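Local coordinates for sugar kinase (Agrobacterium tumefaciens, PDB 2RBC), which probably transfers phosphate from ATP to a sugar, as a putative ribokinase of the pfkB carbohydrate kinase family, at residues 32-37 / 74-79; 184-189 / 284-289. One frame throughout, in Å; residues are numbered along the deposited sequence.

Contact 1 (32-37 / 74-79). With SO4 (sulfate ion), chain D.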
ATOM      1  N   VAL A  32      22.827 -17.203 -11.928  1.00 22.80           N
ATOM      2  CA  VAL A  32      22.979 -15.759 -12.126  1.00 21.16           C
ATOM      3  C   VAL A  32      22.732 -15.047 -10.776  1.00 21.12           C
ATOM      4  O   VAL A  32      21.713 -15.291 -10.141  1.00 21.91           O
ATOM      5  CB  VAL A  32      21.978 -15.231 -13.163  1.00 20.24           C
ATOM      6  CG1 VAL A  32      22.164 -13.751 -13.358  1.00 19.46           C
ATOM      7  CG2 VAL A  32      22.099 -15.976 -14.512  1.00 22.28           C
ATOM      8  N   LEU A  33      23.684 -14.220 -10.353  1.00 20.93           N
ATOM      9  CA  LEU A  33      23.536 -13.257  -9.275  1.00 20.44           C
ATOM     10  C   LEU A  33      22.905 -11.982  -9.771  1.00 21.93           C
ATOM     11  O   LEU A  33      23.446 -11.312 -10.642  1.00 21.48           O
ATOM     12  CB  LEU A  33      24.878 -12.873  -8.668  1.00 20.31           C
ATOM     13  CG  LEU A  33      24.876 -11.866  -7.494  1.00 20.52           C
ATOM     14  CD1 LEU A  33      24.024 -12.353  -6.244  1.00 20.97           C
ATOM     15  CD2 LEU A  33      26.301 -11.531  -7.076  1.00 20.70           C
ATOM     16  N   CYS A  34      21.782 -11.629  -9.173  1.00 21.97           N
ATOM     17  CA  CYS A  34      21.130 -10.330  -9.433  1.00 22.10           C
ATOM     18  C   CYS A  34      21.335  -9.456  -8.220  1.00 21.51           C
ATOM     19  O   CYS A  34      21.257  -9.920  -7.101  1.00 20.96           O
ATOM     20  CB  CYS A  34      19.652 -10.528  -9.718  1.00 21.33           C
ATOM     21  SG  CYS A  34      19.402 -11.605 -11.134  1.00 25.27           S
ATOM     22  N   VAL A  35      21.623  -8.178  -8.442  1.00 21.45           N
ATOM     23  CA  VAL A  35      21.871  -7.237  -7.358  1.00 21.08           C
ATOM     24  C   VAL A  35      21.031  -5.976  -7.531  1.00 21.47           C
ATOM     25  O   VAL A  35      21.042  -5.366  -8.608  1.00 21.73           O
ATOM     26  CB  VAL A  35      23.331  -6.796  -7.335  1.00 22.07           C
ATOM     27  CG1 VAL A  35      23.591  -5.827  -6.177  1.00 19.45           C
ATOM     28  CG2 VAL A  35      24.273  -8.040  -7.293  1.00 20.97           C
ATOM     29  N   GLY A  36      20.300  -5.619  -6.475  1.00 21.45           N
ATOM     30  CA  GLY A  36      19.573  -4.354  -6.414  1.00 21.28           C
ATOM     31  C   GLY A  36      18.255  -4.311  -5.671  1.00 20.90           C
ATOM     32  O   GLY A  36      18.134  -4.776  -4.562  1.00 20.92           O
ATOM     33  N   ALA A  37      17.245  -3.767  -6.332  1.00 21.24           N
ATOM     34  CA  ALA A  37      15.941  -3.508  -5.724  1.00 21.61           C
ATOM     35  C   ALA A  37      15.098  -4.717  -5.332  1.00 21.31           C
ATOM     36  O   ALA A  37      14.992  -5.684  -6.077  1.00 22.14           O
ATOM     37  CB  ALA A  37      15.143  -2.588  -6.637  1.00 19.99           C
ATOM     38  N   TYR A  74      13.623 -13.398 -10.669  1.00 21.57           N
ATOM     39  CA  TYR A  74      12.486 -14.229 -10.945  1.00 21.19           C
ATOM     40  C   TYR A  74      12.489 -14.737 -12.390  1.00 20.02           C
ATOM     41  O   TYR A  74      12.250 -15.907 -12.638  1.00 21.55           O
ATOM     42  CB  TYR A  74      11.210 -13.474 -10.622  1.00 21.72           C
ATOM     43  CG  TYR A  74       9.959 -14.288 -10.810  1.00 21.55           C
ATOM     44  CD1 TYR A  74       9.747 -15.443 -10.078  1.00 20.46           C
ATOM     45  CD2 TYR A  74       9.001 -13.907 -11.718  1.00 22.41           C
ATOM     46  CE1 TYR A  74       8.619 -16.209 -10.252  1.00 23.26           C
ATOM     47  CE2 TYR A  74       7.833 -14.649 -11.878  1.00 21.73           C
ATOM     48  CZ  TYR A  74       7.658 -15.810 -11.154  1.00 20.71           C
ATOM     49  OH  TYR A  74       6.497 -16.549 -11.309  1.00 20.88           O
ATOM     50  N   ALA A  75      12.796 -13.873 -13.335  1.00 21.31           N
ATOM     51  CA  ALA A  75      12.903 -14.268 -14.746  1.00 20.14           C
ATOM     52  C   ALA A  75      13.991 -15.314 -14.979  1.00 21.54           C
ATOM     53  O   ALA A  75      13.791 -16.262 -15.735  1.00 20.54           O
ATOM     54  CB  ALA A  75      13.129 -13.037 -15.627  1.00 21.56           C
ATOM     55  N   VAL A  76      15.144 -15.160 -14.331  1.00 21.62           N
ATOM     56  CA  VAL A  76      16.190 -16.177 -14.429  1.00 20.45           C
ATOM     57  C   VAL A  76      15.649 -17.549 -14.027  1.00 20.67           C
ATOM     58  O   VAL A  76      15.865 -18.530 -14.737  1.00 20.82           O
ATOM     59  CB  VAL A  76      17.460 -15.814 -13.592  1.00 20.14           C
ATOM     60  CG1 VAL A  76      18.418 -17.051 -13.513  1.00 21.21           C
ATOM     61  CG2 VAL A  76      18.171 -14.603 -14.219  1.00 18.76           C
ATOM     62  N   HIS A  77      14.977 -17.610 -12.877  1.00 20.44           N
ATOM     63  CA  HIS A  77      14.353 -18.826 -12.395  1.00 20.24           C
ATOM     64  C   HIS A  77      13.327 -19.395 -13.388  1.00 19.94           C
ATOM     65  O   HIS A  77      13.386 -20.571 -13.765  1.00 21.21           O
ATOM     66  CB  HIS A  77      13.661 -18.552 -11.060  1.00 20.13           C
ATOM     67  CG  HIS A  77      12.697 -19.609 -10.663  1.00 20.91           C
ATOM     68  ND1 HIS A  77      13.097 -20.872 -10.277  1.00 23.23           N
ATOM     69  CD2 HIS A  77      11.350 -19.592 -10.577  1.00 20.83           C
ATOM     70  CE1 HIS A  77      12.024 -21.583  -9.977  1.00 24.29           C
ATOM     71  NE2 HIS A  77      10.953 -20.828 -10.164  1.00 23.76           N
ATOM     72  N   ARG A  78      12.419 -18.543 -13.834  1.00 19.96           N
ATOM     73  CA  ARG A  78      11.349 -18.973 -14.723  1.00 19.81           C
ATOM     74  C   ARG A  78      11.904 -19.515 -16.037  1.00 19.94           C
ATOM     75  O   ARG A  78      11.320 -20.428 -16.624  1.00 19.36           O
ATOM     76  CB  ARG A  78      10.411 -17.830 -15.031  1.00 19.00           C
ATOM     77  CG  ARG A  78       9.581 -17.366 -13.829  1.00 19.56           C
ATOM     78  CD  ARG A  78       8.518 -18.384 -13.489  1.00 21.21           C
ATOM     79  NE  ARG A  78       7.435 -18.331 -14.467  1.00 22.06           N
ATOM     80  CZ  ARG A  78       6.421 -19.177 -14.523  1.00 22.71           C
ATOM     81  NH1 ARG A  78       6.351 -20.199 -13.697  1.00 21.82           N
ATOM     82  NH2 ARG A  78       5.489 -19.034 -15.459  1.00 24.51           N
HETATM   83  N   MSE A  79      13.032 -18.946 -16.459  1.00 20.28           N
HETATM   84  CA  MSE A  79      13.678 -19.307 -17.719  1.00 21.26           C
HETATM   85  C   MSE A  79      14.670 -20.468 -17.608  1.00 21.63           C
HETATM   86  O   MSE A  79      15.381 -20.771 -18.561  1.00 19.47           O
HETATM   87  CB  MSE A  79      14.372 -18.098 -18.290  1.00 21.97           C
HETATM   88  CG  MSE A  79      13.441 -16.957 -18.654  1.00 21.21           C
HETATM   89 SE   MSE A  79      12.099 -17.413 -20.028  0.80 30.91          SE
HETATM   90  CE  MSE A  79      13.204 -17.149 -21.626  1.00 19.95           C
TER
HETATM   91  S   SO4 D 324       3.402 -22.048 -14.110  1.00 87.28           S
HETATM   92  O1  SO4 D 324       3.401 -20.945 -15.071  1.00 87.39           O
HETATM   93  O2  SO4 D 324       3.650 -21.545 -12.757  1.00 87.87           O
HETATM   94  O3  SO4 D 324       2.066 -22.645 -14.057  1.00 88.04           O
HETATM   95  O4  SO4 D 324       4.404 -23.040 -14.530  1.00 86.48           O

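Contact 2 (184-189 / 284-289)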
ATOM      1  N   PRO A 184      30.302 -12.830 -17.499  1.00 23.14           N
ATOM      2  CA  PRO A 184      29.474 -11.722 -17.943  1.00 21.99           C
ATOM      3  C   PRO A 184      29.062 -10.895 -16.736  1.00 22.00           C
ATOM      4  O   PRO A 184      28.627 -11.453 -15.728  1.00 23.04           O
ATOM      5  CB  PRO A 184      28.252 -12.410 -18.559  1.00 22.44           C
ATOM      6  CG  PRO A 184      28.701 -13.769 -18.911  1.00 23.40           C
ATOM      7  CD  PRO A 184      29.709 -14.133 -17.845  1.00 22.37           C
ATOM      8  N   ALA A 185      29.229  -9.578 -16.867  1.00 21.85           N
ATOM      9  CA  ALA A 185      28.997  -8.591 -15.850  1.00 20.83           C
ATOM     10  C   ALA A 185      28.035  -7.579 -16.461  1.00 22.17           C
ATOM     11  O   ALA A 185      28.436  -6.691 -17.217  1.00 22.84           O
ATOM     12  CB  ALA A 185      30.348  -7.950 -15.425  1.00 20.82           C
ATOM     13  N   ILE A 186      26.748  -7.759 -16.201  1.00 22.15           N
ATOM     14  CA  ILE A 186      25.691  -7.089 -16.969  1.00 21.73           C
ATOM     15  C   ILE A 186      25.079  -5.959 -16.156  1.00 22.39           C
ATOM     16  O   ILE A 186      24.713  -6.132 -14.989  1.00 22.60           O
ATOM     17  CB  ILE A 186      24.632  -8.118 -17.460  1.00 21.11           C
ATOM     18  CG1 ILE A 186      25.339  -9.237 -18.278  1.00 23.49           C
ATOM     19  CG2 ILE A 186      23.586  -7.444 -18.328  1.00 22.11           C
ATOM     20  CD1 ILE A 186      24.702 -10.534 -18.232  1.00 23.37           C
ATOM     21  N   LEU A 187      24.986  -4.786 -16.779  1.00 21.61           N
ATOM     22  CA  LEU A 187      24.366  -3.635 -16.173  1.00 21.33           C
ATOM     23  C   LEU A 187      23.014  -3.406 -16.805  1.00 22.06           C
ATOM     24  O   LEU A 187      22.934  -3.234 -18.000  1.00 22.78           O
ATOM     25  CB  LEU A 187      25.237  -2.390 -16.344  1.00 20.55           C
ATOM     26  CG  LEU A 187      24.646  -1.057 -15.834  1.00 20.86           C
ATOM     27  CD1 LEU A 187      24.381  -1.031 -14.320  1.00 22.15           C
ATOM     28  CD2 LEU A 187      25.525   0.138 -16.246  1.00 20.56           C
ATOM     29  N   ASP A 188      21.973  -3.397 -15.968  1.00 23.68           N
ATOM     30  CA  ASP A 188      20.649  -2.899 -16.299  1.00 24.52           C
ATOM     31  C   ASP A 188      20.761  -1.396 -16.131  1.00 24.45           C
ATOM     32  O   ASP A 188      20.815  -0.889 -15.022  1.00 24.30           O
ATOM     33  CB  ASP A 188      19.620  -3.500 -15.334  1.00 25.46           C
ATOM     34  CG  ASP A 188      18.252  -2.832 -15.416  1.00 26.00           C
ATOM     35  OD1 ASP A 188      18.012  -1.980 -16.324  1.00 28.66           O
ATOM     36  OD2 ASP A 188      17.401  -3.201 -14.570  1.00 31.20           O
ATOM     37  N   GLY A 189      20.887  -0.696 -17.245  1.00 24.95           N
ATOM     38  CA  GLY A 189      21.132   0.728 -17.230  1.00 26.16           C
ATOM     39  C   GLY A 189      19.805   1.426 -17.380  1.00 27.38           C
ATOM     40  O   GLY A 189      19.427   1.873 -18.477  1.00 27.63           O
ATOM     41  N   LEU A 284      20.779 -14.672 -18.124  1.00 20.69           N
ATOM     42  CA  LEU A 284      20.828 -16.105 -18.269  1.00 21.19           C
ATOM     43  C   LEU A 284      21.349 -16.538 -19.643  1.00 21.04           C
ATOM     44  O   LEU A 284      22.187 -17.419 -19.694  1.00 20.89           O
ATOM     45  CB  LEU A 284      19.475 -16.756 -17.936  1.00 21.59           C
ATOM     46  CG  LEU A 284      19.361 -18.294 -18.058  1.00 21.16           C
ATOM     47  CD1 LEU A 284      20.293 -18.966 -17.074  1.00 20.28           C
ATOM     48  CD2 LEU A 284      17.909 -18.719 -17.843  1.00 19.63           C
ATOM     49  N   ALA A 285      20.889 -15.922 -20.732  1.00 20.97           N
ATOM     50  CA  ALA A 285      21.386 -16.282 -22.088  1.00 22.04           C
ATOM     51  C   ALA A 285      22.926 -16.120 -22.190  1.00 22.11           C
ATOM     52  O   ALA A 285      23.621 -16.946 -22.786  1.00 21.20           O
ATOM     53  CB  ALA A 285      20.670 -15.460 -23.163  1.00 21.91           C
HETATM   54  N   MSE A 286      23.454 -15.035 -21.605  1.00 22.23           N
HETATM   55  CA  MSE A 286      24.902 -14.838 -21.519  1.00 22.29           C
HETATM   56  C   MSE A 286      25.617 -15.917 -20.688  1.00 22.26           C
HETATM   57  O   MSE A 286      26.651 -16.431 -21.111  1.00 21.90           O
HETATM   58  CB  MSE A 286      25.256 -13.452 -20.964  1.00 23.72           C
HETATM   59  CG  MSE A 286      24.826 -12.288 -21.808  1.00 23.38           C
HETATM   60 SE   MSE A 286      25.481 -12.283 -23.648  0.80 35.36          SE
HETATM   61  CE  MSE A 286      23.950 -13.205 -24.535  1.00 25.67           C
ATOM     62  N   ALA A 287      25.061 -16.279 -19.546  1.00 21.87           N
ATOM     63  CA  ALA A 287      25.621 -17.337 -18.706  1.00 22.21           C
ATOM     64  C   ALA A 287      25.636 -18.662 -19.503  1.00 22.64           C
ATOM     65  O   ALA A 287      26.596 -19.463 -19.432  1.00 22.34           O
ATOM     66  CB  ALA A 287      24.824 -17.450 -17.392  1.00 22.21           C
ATOM     67  N   GLU A 288      24.617 -18.848 -20.340  1.00 22.31           N
ATOM     68  CA  GLU A 288      24.541 -19.998 -21.235  1.00 22.61           C
ATOM     69  C   GLU A 288      25.445 -19.942 -22.494  1.00 22.94           C
ATOM     70  O   GLU A 288      25.504 -20.919 -23.211  1.00 22.24           O
ATOM     71  CB  GLU A 288      23.091 -20.222 -21.700  1.00 22.21           C
ATOM     72  CG  GLU A 288      22.111 -20.503 -20.616  1.00 23.28           C
ATOM     73  CD  GLU A 288      20.673 -20.698 -21.101  1.00 24.43           C
ATOM     74  OE1 GLU A 288      20.395 -20.541 -22.325  1.00 21.06           O
ATOM     75  OE2 GLU A 288      19.831 -21.042 -20.234  1.00 22.98           O
ATOM     76  N   GLY A 289      26.068 -18.799 -22.789  1.00 23.48           N
ATOM     77  CA  GLY A 289      26.944 -18.653 -23.922  1.00 24.00           C
ATOM     78  C   GLY A 289      26.200 -18.470 -25.232  1.00 25.13           C
ATOM     79  O   GLY A 289      26.689 -18.837 -26.301  1.00 22.95           O
TER

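Contact 1 (32-37 / 74-79)
The contact lies in the Rossmann-like alpha/beta core of the ribokinase (pfkB) fold, where helix 68-78 packs on strand 31-35 of the central sheet. Val32 and Val76 meet there, both buried. Their CA atoms, 7.2 Å apart, are the nearest pair of CA atoms between the two segments. The two isopropyl groups cross at a slant. Val76 offers both methyls to the strand, and CB of Val32 faces the two of them at equal range. The closest methyl pair is Val32 CG2 with Val76 CG1, at 4.0 Å. With Val32 CG1 anti to the backbone N (chi1 -179°), this methyl reaches Val76 CG2 at 4.2 Å. Two residues along the strand, Cys34 also points to the helix. Its SG ends 4.5 Å from Val76 CG2, a looser apolar touch. Leu33, between them, points away from helix 68-78, and its side chain touches Val174 of helix 168-180 on the other face of the sheet. Ala83 of the paired strand 82-90 also touches Val76. In the last turn Arg78 N bonds to Tyr74 O and Met79 N to Ala75 O, both at 2.9 Å. The Tyr74 ring takes Arg78 CG over one face, offset toward its rim. The arginine chain bends at chi2 and chi3, and NE bonds to Ala316 O. A sulfate ion, probably from the crystallisation liquor, sits at the guanidinium edge with its sulfur in the plane. Arg78 NH1 makes a weak bond to sulfate O2, while Arg78 NH2 donates to sulfate O1 at 2.9 Å, with an N-H...O angle of 164°.

Contact 2 (184-189 / 284-289)
Segments 184-189 and 284-289 come nearest at Pro184, just ahead of strand 185-189, and Met286, with CA atoms 6.6 Å apart. Glu288 N bonds to Leu284 O at 2.9 Å. Gly289 follows with positive phi (79°), and its N bonds to Met286 O at 3.0 Å in a Schellman motif. Met286, a selenomethionine, carries most of the helix side of the contact. Pro184 crosses it at a slant, and Pro184 CB lies 4.0 Å from Met286 CB. The proline CG also nears the backbone, 4.0 Å from Met286 O. In the ribokinase fold helix 274-287 packs on one face of the central sheet, in which strand 185-189 runs parallel to strands 160-163 and 206-210. Ile186, two residues on and buried, also points to the helix. It stands at about a right angle to Met286. With CG1 anti to the carbonyl carbon (chi1 -56°), the longer branch of Ile186 carries CD1 to Met286 CG at 4.0 Å. Beyond CG the selenomethionine chain bends at chi2 and chi3, and its end leads away from the strand. Met286 also touches His206 on strand 206-210.

How the contacts relate
Contacts 1 and 2 lie side by side on the same face of one central sheet, their centres 11 Å apart. Strand 160-163 runs between their strands and pairs parallel with both. Their helices meet directly. Leu284 points away from strand 185-189, and its CD2 lies 3.3 Å from Met79 O and 3.7 Å from Val76 O in contact 1. Val32 CG2, which also meets Val76 of helix 68-78, stands 4.0 Å from Leu284 CA and 4.2 Å from Ala287 CB of helix 274-287. Arg319 bonds to Met79 O and forms a salt bridge with Glu288, tying the two helix ends together. The sulfate is held by Arg78, on the side of helix 68-78 away from the sheet, and touches only contact 1.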